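Local atomic coordinates of N-terminus Plasma serine protease inhibitor (Homo sapiens, PDB entry 3DY0), a protein that inhibits serine proteases of blood plasma and other body fluids in a heparin-dependent way, binding them irreversibly through an exposed reactive centre loop. Residues Ile300-Ile306 with Thr332-Phe336; Asn289-Ser293 with Ile306-Glu310; Ser50-Ile55 with Gly286-Val290. All blocks are in the same frame, centred on the assembly; numbering follows the deposited sequence. Where two conformers were deposited one is given.

Interaction 1 of 3, residues Ile300-Ile306 with Thr332-Phe336; sequences ISNHSNI and TIFTF
H303 lays its imidazole flat on the phenyl ring of F336, the C-terminal residue, in a face-to-face stack with centroids 3.5 Å apart and planes only 4° from parallel. Its CB, 3.6 Å from F336 CE1, is where the side chain first meets the ring. CG then lies 3.5 Å from F336 CZ, CD2 reaches the CE2 corner, NE2 faces CD2, and CE1 and ND1 come over CG and CD1. CG of H303 stands anti to the backbone N (chi1 -169°), and ND1 donates in the imidazole plane to a lone pair of S304 O at 2.7 Å, which fixes the ring's rotation. I306 meets the F336 ring at its edge, CB to CE1 3.8 Å. N305 ND2 approaches the C-terminal carboxylate of F336, to OXT at 2.5 Å, nearly straight but too short to be taken at face value. Deeper in, in the conformer given, I300 sets CD1 over one face of the F334 ring, 3.9 Å from its centroid, a CH-pi contact; V161 and V308 pack on F334 from the flanking strands. The whole is the cleaved serpin arrangement: the reactive centre loop, cut by protease, is inserted as strand 323-335 between strands 159-172 and 307-319, and the loop before the latter holds its new C-terminal end.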
# COMPACT_ATOMS: atom_id res chain seq x y z
N ILE A 300 10.85 18.63 12.42
CA ILE A 300 11.83 18.16 11.45
C ILE A 300 12.91 19.19 11.17
O ILE A 300 14.07 18.84 10.93
CB ILE A 300 11.17 17.76 10.11
CG1 ILE A 300 12.24 17.25 9.14
CG2 ILE A 300 10.43 18.95 9.52
CD1 ILE A 300 11.69 16.77 7.80
N SER A 301 12.54 20.47 11.21
CA SER A 301 13.49 21.54 10.96
C SER A 301 12.96 22.87 11.50
O SER A 301 11.75 23.12 11.47
CB SER A 301 13.76 21.67 9.46
OG SER A 301 14.59 22.78 9.17
N ASN A 302 13.86 23.72 11.99
CA ASN A 302 13.45 25.01 12.51
C ASN A 302 13.45 26.04 11.39
O ASN A 302 13.12 27.21 11.59
CB ASN A 302 14.39 25.48 13.64
CG ASN A 302 15.85 25.51 13.22
OD1 ASN A 302 16.19 26.01 12.15
ND2 ASN A 302 16.72 24.99 14.08
N HIS A 303 13.81 25.59 10.19
CA HIS A 303 13.84 26.46 9.02
C HIS A 303 12.42 26.91 8.72
O HIS A 303 11.48 26.12 8.82
CB HIS A 303 14.43 25.71 7.83
CG HIS A 303 14.73 26.59 6.65
ND1 HIS A 303 13.76 27.30 5.99
CD2 HIS A 303 15.90 26.87 6.03
CE1 HIS A 303 14.32 27.99 5.00
NE2 HIS A 303 15.61 27.74 5.01
N SER A 304 12.27 28.17 8.35
CA SER A 304 10.96 28.73 8.04
C SER A 304 10.35 28.21 6.74
O SER A 304 11.07 27.81 5.82
CB SER A 304 11.03 30.26 7.98
OG SER A 304 11.24 30.83 9.26
N ASN A 305 9.03 28.24 6.68
CA ASN A 305 8.26 27.82 5.51
C ASN A 305 8.51 26.40 5.01
O ASN A 305 8.54 26.16 3.81
CB ASN A 305 8.51 28.81 4.36
CG ASN A 305 7.47 28.70 3.26
OD1 ASN A 305 6.27 28.85 3.50
ND2 ASN A 305 7.93 28.44 2.04
N ILE A 306 8.68 25.46 5.93
CA ILE A 306 8.89 24.07 5.52
C ILE A 306 7.53 23.39 5.48
O ILE A 306 6.73 23.49 6.42
CB ILE A 306 9.81 23.30 6.50
CG1 ILE A 306 10.03 21.87 5.98
CG2 ILE A 306 9.21 23.29 7.90
CD1 ILE A 306 10.99 21.05 6.82
N THR A 332 7.83 11.26 0.25
CA THR A 332 7.28 12.47 0.85
C THR A 332 8.30 13.59 0.62
O THR A 332 9.41 13.54 1.14
CB THR A 332 7.03 12.27 2.36
OG1 THR A 332 6.09 11.21 2.53
CG2 THR A 332 6.48 13.53 2.98
N ILE A 333 7.91 14.57 -0.19
CA ILE A 333 8.79 15.67 -0.56
C ILE A 333 8.59 16.95 0.25
O ILE A 333 7.47 17.47 0.32
CB ILE A 333 8.63 15.97 -2.06
CG1 ILE A 333 8.81 14.68 -2.87
CG2 ILE A 333 9.65 17.03 -2.49
CD1 ILE A 333 8.61 14.85 -4.37
N PHE A 334 9.67 17.45 0.84
CA PHE A 334 9.63 18.68 1.64
C PHE A 334 10.29 19.82 0.88
O PHE A 334 11.31 19.62 0.22
CB PHE A 334 10.38 18.51 2.96
CG PHE A 334 9.84 17.43 3.85
CD1 PHE A 334 10.15 16.10 3.61
CD2 PHE A 334 9.03 17.75 4.94
CE1 PHE A 334 9.67 15.09 4.44
CE2 PHE A 334 8.54 16.75 5.78
CZ PHE A 334 8.86 15.42 5.53
N THR A 335 9.71 21.01 0.98
CA THR A 335 10.25 22.20 0.33
C THR A 335 10.28 23.37 1.30
O THR A 335 9.62 23.33 2.35
CB THR A 335 9.40 22.62 -0.89
OG1 THR A 335 8.06 22.92 -0.46
CG2 THR A 335 9.35 21.50 -1.92
N PHE A 336 11.05 24.41 0.97
CA PHE A 336 11.14 25.60 1.80
C PHE A 336 10.42 26.77 1.13
O PHE A 336 9.91 26.58 -0.00
CB PHE A 336 12.60 26.00 2.05
CG PHE A 336 13.32 25.13 3.04
CD1 PHE A 336 12.63 24.51 4.08
CD2 PHE A 336 14.70 24.96 2.95
CE1 PHE A 336 13.31 23.74 5.02
CE2 PHE A 336 15.38 24.19 3.88
CZ PHE A 336 14.69 23.57 4.92
OXT PHE A 336 10.38 27.85 1.74

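Interaction 2 of 3, residues Asn289-Ser293 with Ile306-Glu310; sequences NVFTS and IQVSE
V308 spreads its two methyls over neighbouring residues of the short 3-10 turn 289-291. CG1, anti to the backbone N (chi1 175°), lies against the phenyl ring of F291, 3.6 Å from CE1, the two side chains running alongside each other in the same direction. CG2 turns instead to V290 and touches that residue's CG2 at 3.7 Å. The other methyl of V290, CG1, sits over the centre of the F291 ring, so the turn packs partly on itself before it meets the strand. Between the two valines a backbone bond holds the register: V308 N donates to V290 O at 3.0 Å and nearly straight, 168°. V308 O meanwhile faces the edge of the F291 ring and receives a CA-H...O contact from F291 CA, 3.3 Å away. Q307, whose backbone pairs with T335, works on the next part of the loop. Its CB comes within 3.3 Å of T292 O, and the extended chain carries the amide along that peptide, leaving OE1 3.1 Å from T292 C and NE2 near S293 CA. The OE1 of Q307 makes no hydrogen bond to this peptide; its amide packs against it. The turn is tied from within as well, because N289 O accepts from both T292 N and T292 OG1, the hydroxyl on a carbonyl lone pair. A water lies between F291 O and S309 O. L43 of helix 33-45 touches both valines, and the strand's backbone pairs with 323-335. This is the start of strand 307-319 of the main serpin beta-sheet, paired with the inserted reactive loop 323-335, with the 3-10 turn 289-291 bonded to it through V308 N.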
# COMPACT_ATOMS: atom_id res chain seq x y z
N ASN A 289 -3.25 20.23 6.63
CA ASN A 289 -2.31 21.27 7.03
C ASN A 289 -0.86 21.06 6.65
O ASN A 289 -0.16 21.99 6.26
CB ASN A 289 -2.42 21.51 8.54
CG ASN A 289 -3.68 22.26 8.93
OD1 ASN A 289 -4.75 22.05 8.34
ND2 ASN A 289 -3.56 23.13 9.92
N VAL A 290 -0.40 19.81 6.74
CA VAL A 290 0.99 19.50 6.42
C VAL A 290 1.40 19.86 4.99
O VAL A 290 2.59 20.00 4.69
CB VAL A 290 1.27 18.01 6.71
CG1 VAL A 290 0.59 17.13 5.67
CG2 VAL A 290 2.77 17.75 6.78
N PHE A 291 0.41 20.02 4.11
CA PHE A 291 0.67 20.35 2.70
C PHE A 291 0.52 21.84 2.42
O PHE A 291 0.56 22.25 1.26
CB PHE A 291 -0.29 19.58 1.79
CG PHE A 291 -0.27 18.09 1.99
CD1 PHE A 291 0.88 17.36 1.70
CD2 PHE A 291 -1.39 17.42 2.47
CE1 PHE A 291 0.91 15.98 1.88
CE2 PHE A 291 -1.37 16.04 2.66
CZ PHE A 291 -0.22 15.32 2.37
N THR A 292 0.34 22.63 3.47
CA THR A 292 0.14 24.07 3.30
C THR A 292 1.25 24.92 3.91
O THR A 292 2.14 24.40 4.58
CB THR A 292 -1.19 24.51 3.93
OG1 THR A 292 -1.08 24.47 5.36
CG2 THR A 292 -2.32 23.58 3.49
N SER A 293 1.17 26.23 3.69
CA SER A 293 2.18 27.12 4.24
C SER A 293 1.98 27.25 5.75
O SER A 293 2.79 27.86 6.45
CB SER A 293 2.11 28.50 3.58
OG SER A 293 1.03 29.26 4.08
N ILE A 306 8.68 25.46 5.93
CA ILE A 306 8.89 24.07 5.52
C ILE A 306 7.53 23.39 5.48
O ILE A 306 6.73 23.49 6.42
CB ILE A 306 9.81 23.30 6.50
CG1 ILE A 306 10.03 21.87 5.98
CG2 ILE A 306 9.21 23.29 7.90
CD1 ILE A 306 10.99 21.05 6.82
N GLN A 307 7.25 22.70 4.38
CA GLN A 307 5.98 22.01 4.20
C GLN A 307 6.18 20.86 3.23
O GLN A 307 7.21 20.76 2.58
CB GLN A 307 4.93 22.98 3.65
CG GLN A 307 5.36 23.66 2.36
CD GLN A 307 4.51 24.87 2.02
OE1 GLN A 307 3.35 24.74 1.62
NE2 GLN A 307 5.08 26.06 2.18
N VAL A 308 5.18 19.99 3.14
CA VAL A 308 5.25 18.87 2.22
C VAL A 308 4.58 19.30 0.92
O VAL A 308 3.39 19.61 0.91
CB VAL A 308 4.53 17.64 2.80
CG1 VAL A 308 4.49 16.52 1.77
CG2 VAL A 308 5.24 17.17 4.07
N SER A 309 5.36 19.34 -0.15
CA SER A 309 4.84 19.73 -1.46
C SER A 309 3.99 18.61 -2.03
O SER A 309 2.94 18.86 -2.63
CB SER A 309 5.98 20.07 -2.42
OG SER A 309 6.94 19.03 -2.48
N GLU A 310 4.44 17.38 -1.86
CA GLU A 310 3.68 16.25 -2.36
C GLU A 310 4.11 14.94 -1.71
O GLU A 310 5.18 14.84 -1.11
CB GLU A 310 3.80 16.16 -3.88
CG GLU A 310 5.19 15.88 -4.43
CD GLU A 310 5.28 16.13 -5.93
OE1 GLU A 310 5.38 17.31 -6.33
OE2 GLU A 310 5.25 15.15 -6.70
O HOH W 1 1.30 20.92 -1.12

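Interaction 3 of 3, residues Ser50-Ile55 with Gly286-Val290; sequences STKMQI and GISNV
The helical backbone of 50-55 runs close beside the irregular chain 286-290, with T51 nearest N289 and Q54 nearest I287, at CA separations of 5.3 and 5.1 Å. Q54 does most of the work. With CG anti to its carbonyl carbon (chi1 -61°) and the chain extended beyond, the side chain crosses to the loop and offers OE1 to two successive backbone amides. N289 N reaches OE1 at 2.9 Å on a lone pair in the amide plane; S288 N, at 3.0 Å, comes from well above that plane. A water also donates to OE1, then to T51 O, and accepts from V290 N, so a third amide in the row is reached indirectly. The same side chain makes a weak bond from NE2 to N289 OD1, the two amide planes being turned 76° apart. Q54 CB passes only 3.2 Å from G286 O, and G286 has a positive phi of 84° that suits glycine. T51 brings CG2 against V290 CB at 3.7 Å, while its OG1 shares a second water with N289 ND2 and is bonded to D296 N. Farther along the helix, I55 and I287 cross at about a right angle, CG1 to CG2 4.1 Å, beside helix 33-45. A glutamine side chain thus accepts from the backbone amides that lead into the 3-10 segment, joining helix 49-58 to the loop ahead of strand 307-319 in the serpin fold.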
# COMPACT_ATOMS: atom_id res chain seq x y z
N SER A 50 -1.89 21.33 15.27
CA SER A 50 -2.95 20.82 14.39
C SER A 50 -2.43 19.92 13.27
O SER A 50 -3.12 18.99 12.86
CB SER A 50 -3.74 21.99 13.79
OG SER A 50 -4.53 22.63 14.77
N THR A 51 -1.23 20.20 12.78
CA THR A 51 -0.65 19.41 11.70
C THR A 51 -0.46 17.96 12.14
O THR A 51 -0.78 17.02 11.41
CB THR A 51 0.71 19.99 11.25
OG1 THR A 51 0.49 21.28 10.68
CG2 THR A 51 1.36 19.09 10.21
N LYS A 52 0.07 17.78 13.35
CA LYS A 52 0.29 16.44 13.89
C LYS A 52 -1.04 15.79 14.26
O LYS A 52 -1.24 14.59 14.03
CB LYS A 52 1.19 16.54 15.13
CG LYS A 52 1.49 15.22 15.80
CD LYS A 52 2.36 15.46 17.02
CE LYS A 52 2.70 14.18 17.73
NZ LYS A 52 3.60 14.44 18.89
N MET A 53 -1.95 16.58 14.82
CA MET A 53 -3.26 16.07 15.21
C MET A 53 -3.98 15.42 14.04
O MET A 53 -4.49 14.31 14.15
CB MET A 53 -4.12 17.21 15.77
CG MET A 53 -3.64 17.79 17.09
SD MET A 53 -4.72 19.12 17.67
CE MET A 53 -6.01 18.18 18.47
N GLN A 54 -4.02 16.13 12.91
CA GLN A 54 -4.69 15.61 11.73
C GLN A 54 -4.08 14.30 11.26
O GLN A 54 -4.80 13.38 10.86
CB GLN A 54 -4.63 16.61 10.58
CG GLN A 54 -5.30 17.94 10.88
CD GLN A 54 -5.26 18.87 9.68
OE1 GLN A 54 -4.39 18.74 8.83
NE2 GLN A 54 -6.19 19.81 9.63
N ILE A 55 -2.76 14.21 11.31
CA ILE A 55 -2.10 12.98 10.87
C ILE A 55 -2.45 11.80 11.77
O ILE A 55 -2.78 10.72 11.28
CB ILE A 55 -0.57 13.15 10.82
CG1 ILE A 55 -0.19 14.19 9.77
CG2 ILE A 55 0.10 11.82 10.49
CD1 ILE A 55 1.27 14.59 9.78
N GLY A 286 -8.90 14.18 6.24
CA GLY A 286 -8.64 15.21 7.23
C GLY A 286 -7.18 15.61 7.39
O GLY A 286 -6.86 16.42 8.26
N ILE A 287 -6.30 15.04 6.57
CA ILE A 287 -4.88 15.37 6.65
C ILE A 287 -4.61 16.42 5.58
O ILE A 287 -4.43 16.09 4.40
CB ILE A 287 -4.01 14.12 6.40
CG1 ILE A 287 -4.34 13.06 7.45
CG2 ILE A 287 -2.53 14.49 6.46
CD1 ILE A 287 -3.66 11.72 7.22
N SER A 288 -4.57 17.68 5.99
CA SER A 288 -4.38 18.77 5.04
C SER A 288 -3.33 19.82 5.37
O SER A 288 -2.59 20.27 4.49
CB SER A 288 -5.72 19.47 4.82
OG SER A 288 -6.16 20.11 6.01
N ASN A 289 -3.25 20.23 6.63
CA ASN A 289 -2.31 21.27 7.03
C ASN A 289 -0.86 21.06 6.65
O ASN A 289 -0.16 21.99 6.26
CB ASN A 289 -2.42 21.51 8.54
CG ASN A 289 -3.68 22.26 8.93
OD1 ASN A 289 -4.75 22.05 8.34
ND2 ASN A 289 -3.56 23.13 9.92
N VAL A 290 -0.40 19.81 6.74
CA VAL A 290 0.99 19.50 6.42
C VAL A 290 1.40 19.86 4.99
O VAL A 290 2.59 20.00 4.69
CB VAL A 290 1.27 18.01 6.71
CG1 VAL A 290 0.59 17.13 5.67
CG2 VAL A 290 2.77 17.75 6.78
O HOH W 2 -1.73 17.81 8.59
O HOH W 3 -0.94 23.28 11.39

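The three contacts form a chain of neighbours at one end of the serpin. Interactions 1 and 2 have centres about 8 Å apart, share I306 and touch through the pairing of strands 323-335 and 307-319, where I333 O meets S309 N at 2.9 Å. Interactions 2 and 3 have centres about 10 Å apart and share N289 and V290, in the turn that contacts both strand 307-319 and helix 49-58. Interactions 1 and 3, centres about 15 Å apart, do not touch. In sequence, 50-55 comes first, then 286-290 overlapping 289-293, then 300-306 and 306-310, and last 332-336, so interactions 1 and 2 alternate. Thus one loop before strand 307-319 links helix, sheet and inserted reactive loop.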